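Monomethylamine corrinoid protein 1 (Methanosarcina barkeri, PDB 3EZX) carries methyl groups on a bound corrinoid between MtmB and MtbA during methanogenesis from monomethylamine. Local coordinates at residues A[92-97]-A[140-145]; A[111-116]-A[121-126]. All coordinates share one frame; numbering follows the deposited sequence.

Interaction 1 of 2, residues A[92-97]-A[140-145]; sequences AGLAIT and AKHKGE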
loop_
_atom_site.group_PDB
_atom_site.type_symbol
_atom_site.label_atom_id
_atom_site.label_comp_id
_atom_site.label_asym_id
_atom_site.label_seq_id
_atom_site.Cartn_x
_atom_site.Cartn_y
_atom_site.Cartn_z
ATOM N N ALA A 92 2.077 12.674 14.152
ATOM C CA ALA A 92 0.886 12.079 14.749
ATOM C C ALA A 92 1.176 10.689 15.291
ATOM O O ALA A 92 0.271 10.004 15.769
ATOM C CB ALA A 92 -0.234 12.010 13.721
ATOM N N GLY A 93 2.437 10.271 15.214
ATOM C CA GLY A 93 2.804 8.960 15.715
ATOM C C GLY A 93 3.803 8.215 14.851
ATOM O O GLY A 93 4.291 8.736 13.845
ATOM N N LEU A 94 4.104 6.985 15.254
ATOM C CA LEU A 94 5.045 6.140 14.534
ATOM C C LEU A 94 4.321 5.009 13.819
ATOM O O LEU A 94 3.579 4.247 14.439
ATOM C CB LEU A 94 6.060 5.532 15.501
ATOM C CG LEU A 94 7.035 4.537 14.855
ATOM C CD1 LEU A 94 8.059 5.311 14.041
ATOM C CD2 LEU A 94 7.717 3.704 15.928
ATOM N N ALA A 95 4.540 4.901 12.516
ATOM C CA ALA A 95 3.908 3.848 11.744
ATOM C C ALA A 95 4.944 2.811 11.341
ATOM O O ALA A 95 5.975 3.136 10.757
ATOM C CB ALA A 95 3.251 4.430 10.506
ATOM N N ILE A 96 4.667 1.561 11.682
ATOM C CA ILE A 96 5.536 0.441 11.348
ATOM C C ILE A 96 4.823 -0.297 10.219
ATOM O O ILE A 96 3.821 -0.983 10.460
ATOM C CB ILE A 96 5.719 -0.501 12.570
ATOM C CG1 ILE A 96 6.342 0.278 13.750
ATOM C CG2 ILE A 96 6.577 -1.692 12.172
ATOM C CD1 ILE A 96 6.414 -0.538 15.034
ATOM N N THR A 97 5.329 -0.131 8.998
ATOM C CA THR A 97 4.730 -0.736 7.812
ATOM C C THR A 97 5.381 -2.021 7.325
ATOM O O THR A 97 6.606 -2.158 7.343
ATOM C CB THR A 97 4.730 0.270 6.622
ATOM O OG1 THR A 97 6.042 0.834 6.452
ATOM C CG2 THR A 97 3.718 1.398 6.859
ATOM N N ALA A 140 7.635 -4.016 20.199
ATOM C CA ALA A 140 8.131 -4.087 21.569
ATOM C C ALA A 140 9.139 -2.979 21.848
ATOM O O ALA A 140 9.090 -2.337 22.895
ATOM C CB ALA A 140 8.771 -5.452 21.822
ATOM N N LYS A 141 10.055 -2.760 20.909
ATOM C CA LYS A 141 11.077 -1.726 21.051
ATOM C C LYS A 141 10.427 -0.359 21.216
ATOM O O LYS A 141 11.033 0.562 21.760
ATOM C CB LYS A 141 11.986 -1.693 19.814
ATOM C CG LYS A 141 12.661 -3.013 19.469
ATOM C CD LYS A 141 13.401 -2.918 18.140
ATOM C CE LYS A 141 13.908 -4.279 17.679
ATOM N NZ LYS A 141 14.493 -4.228 16.307
ATOM N N HIS A 142 9.192 -0.232 20.740
ATOM C CA HIS A 142 8.467 1.032 20.818
ATOM C C HIS A 142 7.253 0.960 21.741
ATOM O O HIS A 142 6.294 1.714 21.580
ATOM C CB HIS A 142 8.025 1.457 19.413
ATOM C CG HIS A 142 9.162 1.794 18.499
ATOM N ND1 HIS A 142 9.927 2.929 18.652
ATOM C CD2 HIS A 142 9.674 1.137 17.431
ATOM C CE1 HIS A 142 10.862 2.958 17.717
ATOM N NE2 HIS A 142 10.730 1.882 16.965
ATOM N N LYS A 143 7.298 0.057 22.712
ATOM C CA LYS A 143 6.189 -0.096 23.644
ATOM C C LYS A 143 5.990 1.164 24.476
ATOM O O LYS A 143 6.951 1.743 24.988
ATOM C CB LYS A 143 6.435 -1.286 24.574
ATOM C CG LYS A 143 5.255 -1.626 25.478
ATOM C CD LYS A 143 5.558 -2.857 26.320
ATOM C CE LYS A 143 4.324 -3.350 27.057
ATOM N NZ LYS A 143 4.602 -4.596 27.824
ATOM N N GLY A 144 4.735 1.584 24.600
ATOM C CA GLY A 144 4.427 2.762 25.387
ATOM C C GLY A 144 4.217 4.037 24.598
ATOM O O GLY A 144 3.545 4.955 25.068
ATOM N N GLU A 145 4.788 4.107 23.400
ATOM C CA GLU A 145 4.633 5.303 22.587
ATOM C C GLU A 145 3.491 5.186 21.582
ATOM O O GLU A 145 2.778 4.187 21.553
ATOM C CB GLU A 145 5.952 5.640 21.880
ATOM C CG GLU A 145 6.558 4.519 21.063
ATOM C CD GLU A 145 8.001 4.802 20.679
ATOM O OE1 GLU A 145 8.863 4.845 21.581
ATOM O OE2 GLU A 145 8.274 4.986 19.475
#
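Leu94 lays its CD2 methyl over the middle of the His142 imidazole, in a CH-pi contact almost straight down on the ring. The methyl sits 3.4 Å from the ring centroid and only 5° off the ring normal, so it meets all five ring atoms about equally; the nearest, His142 CG, is 3.5 Å from Leu94 CD2. The leucine reaches this point because its CG lies anti to the backbone N (chi1 176°), which sends the branch out from the strand, and the two side chains meet at about a right angle. Ile96, two residues along on the same face of the strand, adds a looser touch: its CD1 comes within 4.4 Å of His142 CD2 at an oblique angle.

On the other partner, Glu145, its chain extended beyond CG, brings its carboxylate up to the histidine. Its OE2 accepts a weak, bent hydrogen bond from His142 ND1 (2.8 Å, N-H...O angle 127°), which probably helps limit rotation of the imidazole, and the same OE2 lies 3.8 Å from Leu94 CD2. The bend that allows this is a type II turn from His142 to Glu145, with Gly144 at its positive-phi position. Just ahead of the turn the chain comes off helix 132-141, where Lys143 N still bonds to Ala140 O at 3.0 Å. Around the contact, Val147 of the adjacent strand touches both Ile96 and His142, while Val124 of strand 122-125, the neighbour on the other side of strand 94-99, also packs on Leu94. This is the packing expected at the exit of a connecting helix in a Rossmann-like B12-binding domain: the turn after helix 132-141 lies against the face of strand 94-99 just before the chain enters strand 147-152.

Interaction 2 of 2, residues A[111-116]-A[121-126]; sequences LVTTML and FQIVDL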
loop_
_atom_site.group_PDB
_atom_site.type_symbol
_atom_site.label_atom_id
_atom_site.label_comp_id
_atom_site.label_asym_id
_atom_site.label_seq_id
_atom_site.Cartn_x
_atom_site.Cartn_y
_atom_site.Cartn_z
ATOM N N LEU A 111 2.966 2.646 -1.443
ATOM C CA LEU A 111 2.117 3.802 -1.632
ATOM C C LEU A 111 1.526 4.288 -0.303
ATOM O O LEU A 111 1.543 5.485 -0.001
ATOM C CB LEU A 111 0.997 3.470 -2.612
ATOM C CG LEU A 111 0.059 4.613 -3.017
ATOM C CD1 LEU A 111 0.855 5.796 -3.574
ATOM C CD2 LEU A 111 -0.915 4.087 -4.043
ATOM N N VAL A 112 1.008 3.360 0.493
ATOM C CA VAL A 112 0.434 3.713 1.780
ATOM C C VAL A 112 1.504 4.291 2.705
ATOM O O VAL A 112 1.265 5.287 3.390
ATOM C CB VAL A 112 -0.175 2.490 2.495
ATOM C CG1 VAL A 112 -0.557 2.874 3.899
ATOM C CG2 VAL A 112 -1.386 1.961 1.721
ATOM N N THR A 113 2.672 3.642 2.741
ATOM C CA THR A 113 3.811 4.067 3.581
ATOM C C THR A 113 4.228 5.487 3.207
ATOM O O THR A 113 4.665 6.258 4.062
ATOM C CB THR A 113 5.086 3.141 3.408
ATOM O OG1 THR A 113 4.741 1.766 3.641
ATOM C CG2 THR A 113 6.179 3.559 4.414
ATOM N N THR A 114 4.124 5.811 1.920
ATOM C CA THR A 114 4.513 7.131 1.468
ATOM C C THR A 114 3.495 8.135 1.974
ATOM O O THR A 114 3.862 9.176 2.510
ATOM C CB THR A 114 4.594 7.225 -0.067
ATOM O OG1 THR A 114 5.660 6.402 -0.552
ATOM C CG2 THR A 114 4.830 8.660 -0.489
ATOM N N MET A 115 2.213 7.826 1.816
ATOM C CA MET A 115 1.189 8.745 2.281
ATOM C C MET A 115 1.358 8.960 3.772
ATOM O O MET A 115 1.456 10.102 4.231
ATOM C CB MET A 115 -0.189 8.214 1.933
ATOM C CG MET A 115 -0.391 8.159 0.435
ATOM S SD MET A 115 -0.563 9.784 -0.378
ATOM C CE MET A 115 1.071 10.591 -0.154
ATOM N N LEU A 116 1.382 7.872 4.533
ATOM C CA LEU A 116 1.624 7.999 5.955
ATOM C C LEU A 116 3.003 8.628 5.948
ATOM O O LEU A 116 3.832 8.282 5.111
ATOM C CB LEU A 116 1.685 6.628 6.616
ATOM C CG LEU A 116 0.337 5.946 6.789
ATOM C CD1 LEU A 116 0.539 4.607 7.461
ATOM C CD2 LEU A 116 -0.568 6.837 7.614
ATOM N N PHE A 121 3.586 11.423 9.847
ATOM C CA PHE A 121 3.944 10.174 10.510
ATOM C C PHE A 121 5.416 9.861 10.330
ATOM O O PHE A 121 6.002 10.166 9.292
ATOM C CB PHE A 121 3.143 8.997 9.954
ATOM C CG PHE A 121 1.853 8.742 10.666
ATOM C CD1 PHE A 121 0.681 9.364 10.255
ATOM C CD2 PHE A 121 1.803 7.858 11.740
ATOM C CE1 PHE A 121 -0.528 9.102 10.899
ATOM C CE2 PHE A 121 0.600 7.592 12.391
ATOM C CZ PHE A 121 -0.567 8.215 11.970
ATOM N N GLN A 122 6.019 9.266 11.352
ATOM C CA GLN A 122 7.413 8.873 11.251
ATOM C C GLN A 122 7.311 7.457 10.715
ATOM O O GLN A 122 6.477 6.670 11.170
ATOM C CB GLN A 122 8.099 8.870 12.610
ATOM C CG GLN A 122 9.584 8.590 12.503
ATOM C CD GLN A 122 10.181 8.097 13.801
ATOM O OE1 GLN A 122 11.382 7.833 13.885
ATOM N NE2 GLN A 122 9.342 7.962 14.826
ATOM N N ILE A 123 8.153 7.127 9.750
ATOM C CA ILE A 123 8.084 5.817 9.135
ATOM C C ILE A 123 9.125 4.789 9.549
ATOM O O ILE A 123 10.284 5.114 9.806
ATOM C CB ILE A 123 8.115 5.958 7.593
ATOM C CG1 ILE A 123 6.894 6.754 7.129
ATOM C CG2 ILE A 123 8.141 4.596 6.932
ATOM C CD1 ILE A 123 5.570 6.205 7.638
ATOM N N VAL A 124 8.669 3.542 9.620
ATOM C CA VAL A 124 9.503 2.388 9.938
ATOM C C VAL A 124 9.027 1.306 8.967
ATOM O O VAL A 124 8.109 0.538 9.268
ATOM C CB VAL A 124 9.305 1.907 11.387
ATOM C CG1 VAL A 124 10.223 0.722 11.670
ATOM C CG2 VAL A 124 9.618 3.030 12.348
ATOM N N ASP A 125 9.652 1.279 7.794
ATOM C CA ASP A 125 9.315 0.343 6.720
ATOM C C ASP A 125 10.092 -0.967 6.851
ATOM O O ASP A 125 11.283 -1.007 6.548
ATOM C CB ASP A 125 9.650 0.995 5.377
ATOM C CG ASP A 125 8.941 0.345 4.212
ATOM O OD1 ASP A 125 8.690 -0.878 4.262
ATOM O OD2 ASP A 125 8.648 1.064 3.234
ATOM N N LEU A 126 9.422 -2.035 7.278
ATOM C CA LEU A 126 10.084 -3.330 7.440
ATOM C C LEU A 126 10.340 -4.092 6.132
ATOM O O LEU A 126 11.055 -5.097 6.126
ATOM C CB LEU A 126 9.284 -4.218 8.402
ATOM C CG LEU A 126 9.121 -3.711 9.840
ATOM C CD1 LEU A 126 8.476 -4.792 10.703
ATOM C CD2 LEU A 126 10.481 -3.326 10.411
#
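Strand 122-125 runs back almost antiparallel to the helical segment 111-116, at 157° with the axes 8.7 Å apart, and sets Thr113 opposite Ile123 and Leu116 close to Phe121. No hydrogen bond crosses between the two segments; side chains do the joining. Ile123 is at the centre. Its CG2 meets the methyl of Thr113, CG2 to CG2, at 3.4 Å, while its CD1 reaches the last turn of helix 107-118, 4.0 Å from Leu116 CB and 3.7 Å from Leu116 O. Were Ile123 cut back to an alanine, the Thr113 methyl and Leu116 CB would probably lose the apolar partner that Ile123 gives them, and a gap would be likely to open between helix and strand.

Leu116 also places CD2 over one face of the Phe121 ring, 4.2 Å from its centroid and 26° off the normal, displaced from the centre toward CD1 and CE1. At the other end, Thr113 CG2 lies 3.7 Å from Asp125 OD2. With that methyl anti to the backbone N, Thr113 OG1 turns back along the helix to bond His109 O. Asp125 OD1 accepts from both His109 NE2 and Gly127 N, so His109 links the two polar ends.

Strand 122-125 is one of the two edge strands of the sheet, bonded through its backbone to strand 94-99. Helix 204-213 meets Leu116 and Phe121, helix 61-82 touches Thr114 and Met115, and Leu111 and Val112 contact the bound 5-hydroxybenzimidazolylcobamide.

Overall arrangement
From the N-terminal helices the chain enters strand 94-99, on which the first segment of interaction 1 lies. It then passes through helix 107-118 and doubles back into strand 122-125, where interaction 2 closes a short loop and completes one beta-alpha-beta unit. Helix 132-141 follows, and only in the turn just after it does interaction 1 close, so the whole of interaction 2 falls within the larger loop. The two contacts, with centres about 12 Å apart, share the sheet: strands 94-99 and 122-125 are parallel neighbours, probably hydrogen-bonded from Thr97 N to Val124 O. Interaction 2 packs helix 107-118 on one face; interaction 1 lays the turn after helix 132-141 on the other face.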